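Local coordinates for kelch domain-containing protein (Colletotrichum graminicola M1.001, PDB 5C86) that probably oxidises alcohols at a copper site, as a fungal member of the galactose oxidase and glyoxal oxidase family built on a kelch beta-propeller, at residues Thr95-Phe100 with Pro107-Ser112; Thr47-Tyr52 with Ile63-Gln68. One frame throughout, in Å; residues are numbered along the deposited sequence.

Interaction 1: Thr95-Phe100 with Pro107-Ser112; sequences TSVLDF and PWTPLS
Thr95-Phe100 and Pro107-Ser112 meet as the last two strands of a four-stranded antiparallel propeller blade, an outer hairpin of the kelch fold. Twist is strong: the short axes of strands 95-98 and 109-111 run at 133° and approach to 4.4 Å. Val97 and Thr109 form a hydrogen-bonded pair, Thr109 N reaching Val97 O over 2.9 Å and Val97 N answering to Thr109 O, while Ser96 faces Pro110 as the non-hydrogen-bonded pair. Pro110 has no N-H to give there, and this position asks for none.

On the Val97 face, CG1 of Val97 lies between its backbone N and carbonyl carbon (chi1 67°), and from there touches Thr109 OG1 at 3.4 Å and Leu111 CG at 3.7 Å. Beyond the Val97 pair, Leu98 and Trp108 cross at about a right angle. The CB of Leu98 sits 3.5 Å from the centroid of the six-membered ring of Trp108, almost on the ring normal, a CH-pi contact over the face; CD2 of Leu98 lies over the same face, 4.0 Å from CZ2 of Trp108. A water bridges Thr95 N, whose N-H it accepts, and Leu111 O, and Thr95 OG1 gives its proton to Ser112 O at 2.9 Å.

Interaction 2: Thr47-Tyr52 with Ile63-Gln68; sequences TYTSLY and IVQNTQ
Across Thr47-Tyr52 and Ile63-Gln68 the outer antiparallel hairpin of a propeller blade is interrupted by a classic beta bulge, with Gln65 and Asn66 both facing Thr47. The normal ladder holds at Thr49 and Ile63, whose backbones exchange two bonds, Thr49 N to Ile63 O at 2.9 Å and the return from Ile63 N to Thr49 O. At the bulge Thr47 N still donates well to Asn66 O (2.8 Å), whereas Thr47 O receives only weak bonds from Gln65 N and Asn66 N. Val64, centre of an inverse gamma turn, precedes the extra residue, and the short axes of strands 47-52 and 63-66 make an angle of 109°.

Gln65 can be followed outward. Its CB packs 3.3 Å from Thr49 OG1 and also meets Thr49 CG2. CG stands anti to the backbone N (chi1 -162°); it and CD both come near Thr49 OG1, CD at 3.6 Å, and the chain continues extended across the threonine at about a right angle. OE1 accepts from Thr49 OG1 in a short bond of 2.6 Å, the donor tilted 27° from the amide's carbonyl plane. OE1 has a second, weak partner in Trp108 NE1. At the tip NE2 donates to the backbone oxygens of Glu104 and Ser106, so bonds at both ends of the amide fix its rotation.

On the other face, Val64 CG2 lies over one face of the Tyr48 ring, offset toward its rim and 3.5 Å from CZ. Strand 47-52 is flanked by 63-66, at the blade's outer edge, and by strand 28-31, whose Leu29 and Trp31 pack against Thr49.

How the interactions relate
From the N terminus, the chain forms interaction 2 first: strand 47-52 turns through ten residues and closes a hairpin with 63-66. It then runs through strands 75-78 and 84-87 before interaction 1 closes a tighter hairpin with six residues between its segments. The loops are in series, neither nested nor crossed; the centres of the contacts lie about 12 Å apart and the two touch directly. Trp108 N lies 3.1 Å from Gln65 O, a probable hydrogen bond, and Ser96 OG lies 3.1 Å from Asn66 ND2, another. Ser96 OG also bonds to ND1 of His69. Successive blades thus meet through a backbone and a side-chain bond, a worked case of contact between sheets sharing no strand.

Interaction 1: Thr95-Phe100 with Pro107-Ser112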
loop_
_atom_site.group_PDB
_atom_site.type_symbol
_atom_site.label_atom_id
_atom_site.label_comp_id
_atom_site.label_asym_id
_atom_site.label_seq_id
_atom_site.Cartn_x
_atom_site.Cartn_y
_atom_site.Cartn_z
ATOM N N THR A 95 -4.781 -2.860 19.215
ATOM C CA THR A 95 -5.446 -2.998 17.866
ATOM C C THR A 95 -6.613 -2.006 17.867
ATOM O O THR A 95 -7.440 -2.007 18.811
ATOM C CB THR A 95 -5.930 -4.398 17.622
ATOM O OG1 THR A 95 -4.870 -5.342 17.715
ATOM C CG2 THR A 95 -6.444 -4.529 16.188
ATOM N N SER A 96 -6.673 -1.093 16.921
ATOM C CA SER A 96 -7.760 -0.220 16.719
ATOM C C SER A 96 -8.416 -0.370 15.336
ATOM O O SER A 96 -7.723 -0.810 14.400
ATOM C CB SER A 96 -7.364 1.144 16.821
ATOM O OG SER A 96 -6.766 1.473 18.092
ATOM N N VAL A 97 -9.667 0.069 15.208
ATOM C CA VAL A 97 -10.427 -0.085 13.968
ATOM C C VAL A 97 -11.163 1.197 13.667
ATOM O O VAL A 97 -11.736 1.840 14.562
ATOM C CB VAL A 97 -11.217 -1.383 13.912
ATOM C CG1 VAL A 97 -12.356 -1.436 14.928
ATOM C CG2 VAL A 97 -11.784 -1.585 12.503
ATOM N N LEU A 98 -11.125 1.671 12.411
ATOM C CA LEU A 98 -11.984 2.668 11.932
ATOM C C LEU A 98 -12.888 2.053 10.886
ATOM O O LEU A 98 -12.395 1.630 9.777
ATOM C CB LEU A 98 -11.278 3.903 11.391
ATOM C CG LEU A 98 -12.145 4.984 10.791
ATOM C CD1 LEU A 98 -13.052 5.622 11.841
ATOM C CD2 LEU A 98 -11.351 6.098 10.167
ATOM N N ASP A 99 -14.192 2.118 11.124
ATOM C CA ASP A 99 -15.212 1.599 10.185
ATOM C C ASP A 99 -15.861 2.793 9.539
ATOM O O ASP A 99 -16.631 3.561 10.193
ATOM C CB ASP A 99 -16.212 0.704 10.899
ATOM C CG ASP A 99 -17.348 0.171 9.972
ATOM O OD1 ASP A 99 -17.407 0.480 8.761
ATOM O OD2 ASP A 99 -18.149 -0.613 10.529
ATOM N N PHE A 100 -15.573 3.024 8.265
ATOM C CA PHE A 100 -15.966 4.274 7.612
ATOM C C PHE A 100 -17.516 4.393 7.608
ATOM O O PHE A 100 -18.026 5.489 7.500
ATOM C CB PHE A 100 -15.416 4.347 6.164
ATOM C CG PHE A 100 -16.040 3.353 5.241
ATOM C CD1 PHE A 100 -15.652 2.018 5.225
ATOM C CD2 PHE A 100 -17.052 3.733 4.391
ATOM C CE1 PHE A 100 -16.283 1.078 4.433
ATOM C CE2 PHE A 100 -17.637 2.822 3.531
ATOM C CZ PHE A 100 -17.274 1.482 3.565
ATOM N N PRO A 107 -15.007 7.920 16.039
ATOM C CA PRO A 107 -13.864 7.454 16.840
ATOM C C PRO A 107 -13.314 6.119 16.352
ATOM O O PRO A 107 -14.072 5.217 15.995
ATOM C CB PRO A 107 -14.447 7.326 18.257
ATOM C CG PRO A 107 -15.629 8.318 18.264
ATOM C CD PRO A 107 -16.212 8.185 16.892
ATOM N N TRP A 108 -11.996 5.980 16.410
ATOM C CA TRP A 108 -11.402 4.662 16.260
ATOM C C TRP A 108 -11.826 3.876 17.461
ATOM O O TRP A 108 -11.844 4.421 18.606
ATOM C CB TRP A 108 -9.881 4.763 16.234
ATOM C CG TRP A 108 -9.346 5.407 14.948
ATOM C CD1 TRP A 108 -9.382 6.679 14.556
ATOM C CD2 TRP A 108 -8.702 4.665 13.868
ATOM N NE1 TRP A 108 -8.795 6.820 13.286
ATOM C CE2 TRP A 108 -8.379 5.581 12.889
ATOM C CE3 TRP A 108 -8.390 3.340 13.696
ATOM C CZ2 TRP A 108 -7.749 5.203 11.688
ATOM C CZ3 TRP A 108 -7.765 2.975 12.576
ATOM C CH2 TRP A 108 -7.461 3.894 11.586
ATOM N N THR A 109 -12.117 2.635 17.315
ATOM C CA THR A 109 -12.490 1.821 18.480
ATOM C C THR A 109 -11.548 0.653 18.716
ATOM O O THR A 109 -10.862 0.185 17.812
ATOM C CB THR A 109 -13.938 1.363 18.285
ATOM O OG1 THR A 109 -14.031 0.422 17.184
ATOM C CG2 THR A 109 -14.853 2.561 18.097
ATOM N N PRO A 110 -11.522 0.056 19.917
ATOM C CA PRO A 110 -10.594 -0.980 20.182
ATOM C C PRO A 110 -11.017 -2.318 19.747
ATOM O O PRO A 110 -12.186 -2.672 19.766
ATOM C CB PRO A 110 -10.481 -0.972 21.757
ATOM C CG PRO A 110 -11.794 -0.466 22.148
ATOM C CD PRO A 110 -12.127 0.594 21.157
ATOM N N LEU A 111 -10.055 -3.089 19.323
ATOM C CA LEU A 111 -10.126 -4.496 19.154
ATOM C C LEU A 111 -9.229 -5.172 20.141
ATOM O O LEU A 111 -8.587 -4.488 20.926
ATOM C CB LEU A 111 -9.833 -4.891 17.684
ATOM C CG LEU A 111 -10.811 -4.360 16.606
ATOM C CD1 LEU A 111 -10.377 -4.821 15.208
ATOM C CD2 LEU A 111 -12.216 -4.865 16.825
ATOM N N SER A 112 -9.151 -6.498 20.083
ATOM C CA SER A 112 -8.348 -7.277 21.022
ATOM C C SER A 112 -6.889 -6.870 20.885
ATOM O O SER A 112 -6.400 -6.717 19.747
ATOM C CB SER A 112 -8.540 -8.732 20.742
ATOM O OG SER A 112 -7.758 -9.618 21.569
HETATM O O HOH W 1 -6.302 -3.141 21.660
#

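Interaction 2: Thr47-Tyr52 with Ile63-Gln68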
loop_
_atom_site.group_PDB
_atom_site.type_symbol
_atom_site.label_atom_id
_atom_site.label_comp_id
_atom_site.label_asym_id
_atom_site.label_seq_id
_atom_site.Cartn_x
_atom_site.Cartn_y
_atom_site.Cartn_z
ATOM N N THR A 47 -4.068 9.451 18.991
ATOM C CA THR A 47 -3.600 9.888 17.666
ATOM C C THR A 47 -4.359 11.044 17.098
ATOM O O THR A 47 -5.627 10.995 17.126
ATOM C CB THR A 47 -3.697 8.673 16.647
ATOM O OG1 THR A 47 -3.186 7.480 17.201
ATOM C CG2 THR A 47 -3.030 9.035 15.330
ATOM N N TYR A 48 -3.636 11.972 16.540
ATOM C CA TYR A 48 -4.128 13.067 15.734
ATOM C C TYR A 48 -4.309 12.605 14.283
ATOM O O TYR A 48 -3.401 12.035 13.714
ATOM C CB TYR A 48 -3.248 14.279 15.769
ATOM C CG TYR A 48 -3.410 15.039 17.063
ATOM C CD1 TYR A 48 -2.658 14.699 18.186
ATOM C CD2 TYR A 48 -4.332 16.101 17.148
ATOM C CE1 TYR A 48 -2.796 15.450 19.386
ATOM C CE2 TYR A 48 -4.486 16.825 18.329
ATOM C CZ TYR A 48 -3.706 16.497 19.428
ATOM O OH TYR A 48 -3.853 17.196 20.614
ATOM N N THR A 49 -5.444 12.997 13.685
ATOM C CA THR A 49 -5.793 12.656 12.278
ATOM C C THR A 49 -6.324 13.849 11.594
ATOM O O THR A 49 -6.835 14.823 12.244
ATOM C CB THR A 49 -6.728 11.464 12.143
ATOM O OG1 THR A 49 -8.095 11.873 12.417
ATOM C CG2 THR A 49 -6.357 10.295 12.996
ATOM N N SER A 50 -6.242 13.849 10.282
ATOM C CA SER A 50 -6.850 14.892 9.461
ATOM C C SER A 50 -7.344 14.217 8.180
ATOM O O SER A 50 -6.924 13.097 7.846
ATOM C CB SER A 50 -5.897 16.019 9.181
ATOM O OG SER A 50 -6.356 16.972 8.230
ATOM N N LEU A 51 -8.313 14.835 7.537
ATOM C CA LEU A 51 -8.991 14.268 6.350
ATOM C C LEU A 51 -9.001 15.251 5.227
ATOM O O LEU A 51 -9.416 16.410 5.450
ATOM C CB LEU A 51 -10.406 13.928 6.713
ATOM C CG LEU A 51 -11.259 13.233 5.632
ATOM C CD1 LEU A 51 -10.855 11.784 5.560
ATOM C CD2 LEU A 51 -12.773 13.342 5.895
ATOM N N TYR A 52 -8.602 14.829 4.019
ATOM C CA TYR A 52 -8.686 15.643 2.837
ATOM C C TYR A 52 -9.900 15.169 2.035
ATOM O O TYR A 52 -10.054 14.007 1.754
ATOM C CB TYR A 52 -7.441 15.553 1.932
ATOM C CG TYR A 52 -7.549 16.199 0.582
ATOM C CD1 TYR A 52 -7.410 17.549 0.420
ATOM C CD2 TYR A 52 -7.754 15.435 -0.537
ATOM C CE1 TYR A 52 -7.525 18.140 -0.822
ATOM C CE2 TYR A 52 -7.813 15.992 -1.773
ATOM C CZ TYR A 52 -7.718 17.345 -1.904
ATOM O OH TYR A 52 -7.778 17.841 -3.176
ATOM N N ILE A 63 -7.884 16.374 14.610
ATOM C CA ILE A 63 -8.617 15.902 15.752
ATOM C C ILE A 63 -7.974 14.709 16.397
ATOM O O ILE A 63 -7.292 13.911 15.728
ATOM C CB ILE A 63 -10.113 15.571 15.426
ATOM C CG1 ILE A 63 -10.242 14.297 14.594
ATOM C CG2 ILE A 63 -10.758 16.788 14.712
ATOM C CD1 ILE A 63 -11.651 13.982 14.079
ATOM N N VAL A 64 -8.258 14.509 17.682
ATOM C CA VAL A 64 -7.916 13.344 18.377
ATOM C C VAL A 64 -8.907 12.243 18.106
ATOM O O VAL A 64 -9.892 11.995 18.815
ATOM C CB VAL A 64 -7.659 13.554 19.907
ATOM C CG1 VAL A 64 -7.317 12.215 20.551
ATOM C CG2 VAL A 64 -6.560 14.541 20.110
ATOM N N GLN A 65 -8.670 11.523 17.004
ATOM C CA GLN A 65 -9.715 10.652 16.515
ATOM C C GLN A 65 -9.586 9.321 17.164
ATOM O O GLN A 65 -10.527 8.549 17.169
ATOM C CB GLN A 65 -9.628 10.490 14.967
ATOM C CG GLN A 65 -10.925 9.955 14.401
ATOM C CD GLN A 65 -10.809 9.574 12.948
ATOM O OE1 GLN A 65 -9.755 9.817 12.309
ATOM N NE2 GLN A 65 -11.895 9.023 12.390
ATOM N N ASN A 66 -8.386 9.014 17.732
ATOM C CA ASN A 66 -8.191 7.823 18.461
ATOM C C ASN A 66 -7.701 8.221 19.869
ATOM O O ASN A 66 -6.656 8.823 19.996
ATOM C CB ASN A 66 -7.125 6.902 17.798
ATOM C CG ASN A 66 -7.118 5.547 18.411
ATOM O OD1 ASN A 66 -7.417 5.379 19.613
ATOM N ND2 ASN A 66 -6.859 4.515 17.636
ATOM N N THR A 67 -8.543 7.918 20.868
ATOM C CA THR A 67 -8.271 8.375 22.255
ATOM C C THR A 67 -7.542 7.382 23.101
ATOM O O THR A 67 -7.238 7.725 24.270
ATOM C CB THR A 67 -9.653 8.677 22.988
ATOM O OG1 THR A 67 -10.385 7.451 23.268
ATOM C CG2 THR A 67 -10.387 9.711 22.224
ATOM N N GLN A 68 -7.291 6.169 22.622
ATOM C CA GLN A 68 -6.672 5.070 23.350
ATOM C C GLN A 68 -5.309 4.522 22.824
ATOM O O GLN A 68 -4.644 3.777 23.517
ATOM C CB GLN A 68 -7.609 3.880 23.403
ATOM C CG GLN A 68 -8.900 4.179 24.207
ATOM C CD GLN A 68 -9.829 2.973 24.422
ATOM O OE1 GLN A 68 -9.433 1.881 24.877
ATOM N NE2 GLN A 68 -11.095 3.165 24.066
#